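Side-chain contact in N-terminal acetyltransferase B complex subunit MDM20 (Candida albicans, PDB 5K04), which serves as the non-catalytic subunit of the NatB N-terminal acetyltransferase complex, probably acting as a helical scaffold for the catalytic subunit: residues 427-432 with 460-465. Sequence-based numbering, arbitrary orientation.
Sequences LIFPIY and DAWVDI
Tyr-432 OH is hydrogen-bonded to His-442 ND1, while across the contact it meets only carbon: Ile-465 CD1 lies 4.4 Å from this oxygen, a loose touch rather than a bond. The main work is done by Phe-429. Its ring reaches from the short helix 429-434 to the long helix 456-485 and presents its outer end to two neighbouring residues. The methyl CB of Ala-461 lies oblique to the ring, 3.8 Å from Phe-429 CE1. Toward the indole of Trp-462 the same ring turns its edge, an offset edge-to-face pair with planes at 82° and 5.7 Å between the centroids of the phenyl and the five-membered ring. Phe-429 CZ stands over one indole face, displaced toward the rim, 4.0 Å from Trp-462 NE1. Trp-462 CG lies anti to the carbonyl carbon and beside the backbone N (chi1 -79°), and from there the pyrrole part of the indole reaches the phenyl. Helix 506-521 also packs on this indole, through Ile-515 and Ile-518. The two helices of this TPR-clan region are thus joined here by a ring pair and a methyl-to-ring contact; with NE1 at the phenyl edge, near its plane, the pair sets a C-H edge against the indole pi face and is no N-H to pi bond.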
loop_
_atom_site.group_PDB
_atom_site.type_symbol
_atom_site.label_atom_id
_atom_site.label_comp_id
_atom_site.label_asym_id
_atom_site.label_seq_id
_atom_site.Cartn_x
_atom_site.Cartn_y
_atom_site.Cartn_z
ATOM N N LEU A 427 7.656 -15.021 17.493
ATOM C CA LEU A 427 6.689 -14.291 18.310
ATOM C C LEU A 427 6.049 -13.105 17.601
ATOM O O LEU A 427 5.241 -12.390 18.212
ATOM C CB LEU A 427 7.364 -13.795 19.597
ATOM C CG LEU A 427 8.110 -14.835 20.436
ATOM C CD1 LEU A 427 8.767 -14.174 21.650
ATOM C CD2 LEU A 427 7.177 -15.992 20.854
ATOM N N ILE A 428 6.385 -12.869 16.341
ATOM C CA ILE A 428 5.867 -11.707 15.628
ATOM C C ILE A 428 4.515 -12.000 14.973
ATOM O O ILE A 428 3.572 -11.212 15.095
ATOM C CB ILE A 428 6.928 -11.250 14.606
ATOM C CG1 ILE A 428 8.206 -10.798 15.345
ATOM C CG2 ILE A 428 6.370 -10.199 13.684
ATOM C CD1 ILE A 428 9.323 -10.329 14.421
ATOM N N PHE A 429 4.399 -13.143 14.290
ATOM C CA PHE A 429 3.160 -13.502 13.599
ATOM C C PHE A 429 1.915 -13.449 14.474
ATOM O O PHE A 429 0.863 -13.014 13.972
ATOM C CB PHE A 429 3.299 -14.909 12.985
ATOM C CG PHE A 429 3.490 -14.895 11.501
ATOM C CD1 PHE A 429 2.484 -14.431 10.664
ATOM C CD2 PHE A 429 4.679 -15.340 10.935
ATOM C CE1 PHE A 429 2.667 -14.402 9.280
ATOM C CE2 PHE A 429 4.870 -15.329 9.554
ATOM C CZ PHE A 429 3.863 -14.861 8.726
ATOM N N PRO A 430 1.936 -13.883 15.737
ATOM C CA PRO A 430 0.707 -13.774 16.542
ATOM C C PRO A 430 0.224 -12.338 16.706
ATOM O O PRO A 430 -0.987 -12.081 16.714
ATOM C CB PRO A 430 1.117 -14.410 17.881
ATOM C CG PRO A 430 2.207 -15.401 17.501
ATOM C CD PRO A 430 2.988 -14.655 16.438
ATOM N N ILE A 431 1.153 -11.385 16.794
ATOM C CA ILE A 431 0.789 -9.978 16.942
ATOM C C ILE A 431 0.207 -9.437 15.645
ATOM O O ILE A 431 -0.862 -8.814 15.638
ATOM C CB ILE A 431 2.018 -9.169 17.386
ATOM C CG1 ILE A 431 2.560 -9.737 18.705
ATOM C CG2 ILE A 431 1.673 -7.701 17.518
ATOM C CD1 ILE A 431 3.954 -9.274 19.028
ATOM N N TYR A 432 0.918 -9.669 14.538
ATOM C CA TYR A 432 0.476 -9.286 13.193
ATOM C C TYR A 432 -0.930 -9.792 12.902
ATOM O O TYR A 432 -1.797 -9.038 12.437
ATOM C CB TYR A 432 1.475 -9.849 12.174
ATOM C CG TYR A 432 1.313 -9.447 10.715
ATOM C CD1 TYR A 432 0.459 -10.135 9.856
ATOM C CD2 TYR A 432 2.060 -8.406 10.187
ATOM C CE1 TYR A 432 0.343 -9.768 8.502
ATOM C CE2 TYR A 432 1.949 -8.032 8.850
ATOM C CZ TYR A 432 1.095 -8.714 8.013
ATOM O OH TYR A 432 1.006 -8.319 6.688
ATOM N N ASP A 460 2.599 -21.268 4.934
ATOM C CA ASP A 460 1.206 -21.217 4.505
ATOM C C ASP A 460 0.616 -19.825 4.689
ATOM O O ASP A 460 -0.223 -19.394 3.893
ATOM C CB ASP A 460 0.391 -22.261 5.269
ATOM C CG ASP A 460 0.805 -23.701 4.924
ATOM O OD1 ASP A 460 1.134 -23.964 3.748
ATOM O OD2 ASP A 460 0.789 -24.566 5.833
ATOM N N ALA A 461 1.054 -19.102 5.714
ATOM C CA ALA A 461 0.609 -17.721 5.881
ATOM C C ALA A 461 1.139 -16.832 4.759
ATOM O O ALA A 461 0.414 -15.975 4.234
ATOM C CB ALA A 461 1.047 -17.190 7.246
ATOM N N TRP A 462 2.402 -17.034 4.366
ATOM C CA TRP A 462 2.966 -16.260 3.261
ATOM C C TRP A 462 2.251 -16.538 1.942
ATOM O O TRP A 462 2.015 -15.621 1.151
ATOM C CB TRP A 462 4.451 -16.558 3.116
ATOM C CG TRP A 462 5.279 -15.832 4.115
ATOM C CD1 TRP A 462 5.933 -16.369 5.192
ATOM C CD2 TRP A 462 5.542 -14.428 4.143
ATOM N NE1 TRP A 462 6.594 -15.378 5.879
ATOM C CE2 TRP A 462 6.364 -14.178 5.263
ATOM C CE3 TRP A 462 5.164 -13.358 3.333
ATOM C CZ2 TRP A 462 6.821 -12.909 5.583
ATOM C CZ3 TRP A 462 5.614 -12.072 3.665
ATOM C CH2 TRP A 462 6.436 -11.866 4.773
ATOM N N VAL A 463 1.926 -17.805 1.675
ATOM C CA VAL A 463 1.164 -18.140 0.476
ATOM C C VAL A 463 -0.180 -17.428 0.506
ATOM O O VAL A 463 -0.675 -16.945 -0.521
ATOM C CB VAL A 463 1.000 -19.670 0.367
ATOM C CG1 VAL A 463 0.011 -20.043 -0.719
ATOM C CG2 VAL A 463 2.340 -20.342 0.121
ATOM N N ASP A 464 -0.774 -17.326 1.701
ATOM C CA ASP A 464 -2.036 -16.613 1.857
ATOM C C ASP A 464 -1.869 -15.135 1.519
ATOM O O ASP A 464 -2.728 -14.533 0.863
ATOM C CB ASP A 464 -2.546 -16.796 3.286
ATOM C CG ASP A 464 -3.992 -16.407 3.438
ATOM O OD1 ASP A 464 -4.853 -17.086 2.831
ATOM O OD2 ASP A 464 -4.265 -15.424 4.165
ATOM N N ILE A 465 -0.749 -14.546 1.940
ATOM C CA ILE A 465 -0.419 -13.181 1.561
ATOM C C ILE A 465 -0.266 -13.064 0.048
ATOM O O ILE A 465 -0.755 -12.107 -0.566
ATOM C CB ILE A 465 0.846 -12.728 2.314
ATOM C CG1 ILE A 465 0.553 -12.637 3.808
ATOM C CG2 ILE A 465 1.330 -11.392 1.819
ATOM C CD1 ILE A 465 1.713 -12.205 4.649
#